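Side-chain contact in adenylate kinase (Desulfovibrio gigas, PDB 2XB4), which binds a zinc ion and probably catalyses the reversible transfer of the terminal phosphate of ATP to AMP, giving two ADP: residues L114-A119 with K172-Y177. Sequence-based numbering, arbitrary orientation.
Sequences LPREVA and KRHDIY
Arg116 reaches over His174 to Asp175 in an end-on salt bridge: NH1 and NH2 both donate to Asp175 OD1, at 3.0 and 2.9 Å, through bent bonds (142° and 148°). OD1 lies in the guanidinium plane, but the carboxylate is turned steeply against it: NH1 uses the anti lone pair of OD1, whereas NH2 arrives from above the carboxylate plane. A long, flat cation suits this place: CG anti to the backbone N (chi1 167°) and an extended chain carry the charge past His174 to the neighbouring helix, while one guanidinium face rests on His174 CB, 3.6 Å from NE. One turn on, the small Ala119 lets the imidazole come close, its CB 3.7 Å from His174 CE1. The contact ties the start of helix 116-124, which follows strand 108-113 of the P-loop NTPase sheet with Pro115 as N-cap, to the last turns of helix 167-177. A water accepts from Arg116 NE at 2.6 Å and lies 2.9 Å from His174 ND1, in both group planes. His174 NE2 is hydrogen-bonded to the backbone O of Asn9, which lines a meso-tartaric acid pocket beside the predicted ATP-binding loop; Tyr178 packs edge-to-face. Asn171 OD1 steadies Arg116 NH2.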
loop_
_atom_site.group_PDB
_atom_site.type_symbol
_atom_site.label_atom_id
_atom_site.label_comp_id
_atom_site.label_asym_id
_atom_site.label_seq_id
_atom_site.Cartn_x
_atom_site.Cartn_y
_atom_site.Cartn_z
ATOM N N LEU A 114 -17.547 -22.390 -5.233
ATOM C CA LEU A 114 -17.769 -21.092 -5.865
ATOM C C LEU A 114 -17.212 -21.214 -7.310
ATOM O O LEU A 114 -16.125 -21.762 -7.480
ATOM C CB LEU A 114 -16.941 -20.049 -5.024
ATOM C CG LEU A 114 -17.256 -18.582 -5.058
ATOM C CD1 LEU A 114 -18.603 -18.500 -4.330
ATOM C CD2 LEU A 114 -16.290 -17.838 -4.285
ATOM N N PRO A 115 -17.932 -20.716 -8.343
ATOM C CA PRO A 115 -17.238 -20.711 -9.614
ATOM C C PRO A 115 -15.980 -19.840 -9.611
ATOM O O PRO A 115 -15.932 -18.794 -8.958
ATOM C CB PRO A 115 -18.293 -20.190 -10.638
ATOM C CG PRO A 115 -19.630 -20.271 -9.931
ATOM C CD PRO A 115 -19.327 -20.230 -8.454
ATOM N N ARG A 116 -14.945 -20.326 -10.295
ATOM C CA ARG A 116 -13.679 -19.600 -10.351
ATOM C C ARG A 116 -13.870 -18.130 -10.775
ATOM O O ARG A 116 -13.267 -17.279 -10.152
ATOM C CB ARG A 116 -12.686 -20.304 -11.251
ATOM C CG ARG A 116 -11.471 -19.488 -11.624
ATOM C CD ARG A 116 -10.588 -20.245 -12.650
ATOM N NE ARG A 116 -9.363 -19.452 -12.802
ATOM C CZ ARG A 116 -8.213 -19.986 -13.168
ATOM N NH1 ARG A 116 -8.172 -21.298 -13.431
ATOM N NH2 ARG A 116 -7.145 -19.217 -13.305
ATOM N N GLU A 117 -14.721 -17.794 -11.756
ATOM C CA GLU A 117 -14.859 -16.356 -12.219
ATOM C C GLU A 117 -15.442 -15.512 -11.026
ATOM O O GLU A 117 -15.078 -14.332 -10.817
ATOM C CB GLU A 117 -15.752 -16.148 -13.512
ATOM C CG GLU A 117 -15.049 -16.707 -14.785
ATOM C CD GLU A 117 -15.578 -16.172 -16.203
ATOM O OE1 GLU A 117 -16.558 -16.752 -16.786
ATOM O OE2 GLU A 117 -14.969 -15.186 -16.749
ATOM N N VAL A 118 -16.330 -16.125 -10.291
ATOM C CA VAL A 118 -16.956 -15.501 -9.102
ATOM C C VAL A 118 -15.906 -15.245 -8.000
ATOM O O VAL A 118 -15.799 -14.143 -7.471
ATOM C CB VAL A 118 -18.164 -16.241 -8.581
ATOM C CG1 VAL A 118 -18.661 -15.585 -7.273
ATOM C CG2 VAL A 118 -19.330 -16.260 -9.682
ATOM N N ALA A 119 -15.123 -16.290 -7.675
ATOM C CA ALA A 119 -14.021 -16.181 -6.717
ATOM C C ALA A 119 -13.052 -15.012 -7.115
ATOM O O ALA A 119 -12.660 -14.194 -6.265
ATOM C CB ALA A 119 -13.331 -17.550 -6.623
ATOM N N LYS A 172 -2.725 -17.943 -10.912
ATOM C CA LYS A 172 -1.881 -19.069 -10.671
ATOM C C LYS A 172 -2.368 -19.834 -9.417
ATOM O O LYS A 172 -2.309 -21.058 -9.450
ATOM C CB LYS A 172 -0.466 -18.614 -10.418
ATOM C CG LYS A 172 0.160 -18.138 -11.819
ATOM C CD LYS A 172 1.452 -17.500 -11.580
ATOM C CE LYS A 172 2.189 -17.384 -12.919
ATOM N NZ LYS A 172 3.609 -17.488 -12.515
ATOM N N ARG A 173 -2.904 -19.161 -8.373
ATOM C CA ARG A 173 -3.443 -19.938 -7.250
ATOM C C ARG A 173 -4.743 -20.680 -7.663
ATOM O O ARG A 173 -4.959 -21.826 -7.219
ATOM C CB ARG A 173 -3.721 -19.066 -6.011
ATOM C CG ARG A 173 -2.448 -18.420 -5.390
ATOM C CD ARG A 173 -2.837 -17.517 -4.223
ATOM N NE ARG A 173 -1.756 -16.589 -4.023
ATOM C CZ ARG A 173 -1.687 -15.276 -4.357
ATOM N NH1 ARG A 173 -2.718 -14.514 -4.840
ATOM N NH2 ARG A 173 -0.523 -14.683 -4.092
ATOM N N HIS A 174 -5.578 -20.045 -8.514
ATOM C CA HIS A 174 -6.844 -20.712 -8.963
ATOM C C HIS A 174 -6.578 -21.856 -9.945
ATOM O O HIS A 174 -7.296 -22.939 -9.918
ATOM C CB HIS A 174 -7.776 -19.658 -9.582
ATOM C CG HIS A 174 -8.558 -18.872 -8.565
ATOM N ND1 HIS A 174 -9.287 -17.748 -8.896
ATOM C CD2 HIS A 174 -8.762 -19.066 -7.240
ATOM C CE1 HIS A 174 -9.850 -17.236 -7.803
ATOM N NE2 HIS A 174 -9.525 -18.008 -6.778
ATOM N N ASP A 175 -5.532 -21.699 -10.770
ATOM C CA ASP A 175 -5.008 -22.811 -11.556
ATOM C C ASP A 175 -4.778 -24.049 -10.754
ATOM O O ASP A 175 -5.246 -25.132 -11.144
ATOM C CB ASP A 175 -3.728 -22.444 -12.330
ATOM C CG ASP A 175 -4.013 -21.568 -13.564
ATOM O OD1 ASP A 175 -5.183 -21.319 -13.950
ATOM O OD2 ASP A 175 -3.029 -21.118 -14.142
ATOM N N ILE A 176 -4.153 -23.924 -9.586
ATOM C CA ILE A 176 -3.909 -25.093 -8.800
ATOM C C ILE A 176 -5.222 -25.525 -8.136
ATOM O O ILE A 176 -5.558 -26.705 -8.145
ATOM C CB ILE A 176 -2.854 -24.816 -7.708
ATOM C CG1 ILE A 176 -1.483 -24.574 -8.396
ATOM C CG2 ILE A 176 -2.762 -26.012 -6.681
ATOM C CD1 ILE A 176 -0.498 -23.683 -7.428
ATOM N N TYR A 177 -5.956 -24.568 -7.546
ATOM C CA TYR A 177 -7.164 -24.956 -6.762
ATOM C C TYR A 177 -8.165 -25.678 -7.708
ATOM O O TYR A 177 -8.686 -26.805 -7.415
ATOM C CB TYR A 177 -7.859 -23.743 -6.108
ATOM C CG TYR A 177 -9.019 -24.270 -5.234
ATOM C CD1 TYR A 177 -8.750 -24.784 -3.951
ATOM C CD2 TYR A 177 -10.326 -24.430 -5.762
ATOM C CE1 TYR A 177 -9.748 -25.361 -3.177
ATOM C CE2 TYR A 177 -11.362 -25.002 -5.004
ATOM C CZ TYR A 177 -11.053 -25.463 -3.703
ATOM O OH TYR A 177 -12.043 -26.043 -2.931
HETATM O O HOH W 1 -9.293 -17.042 -11.707
#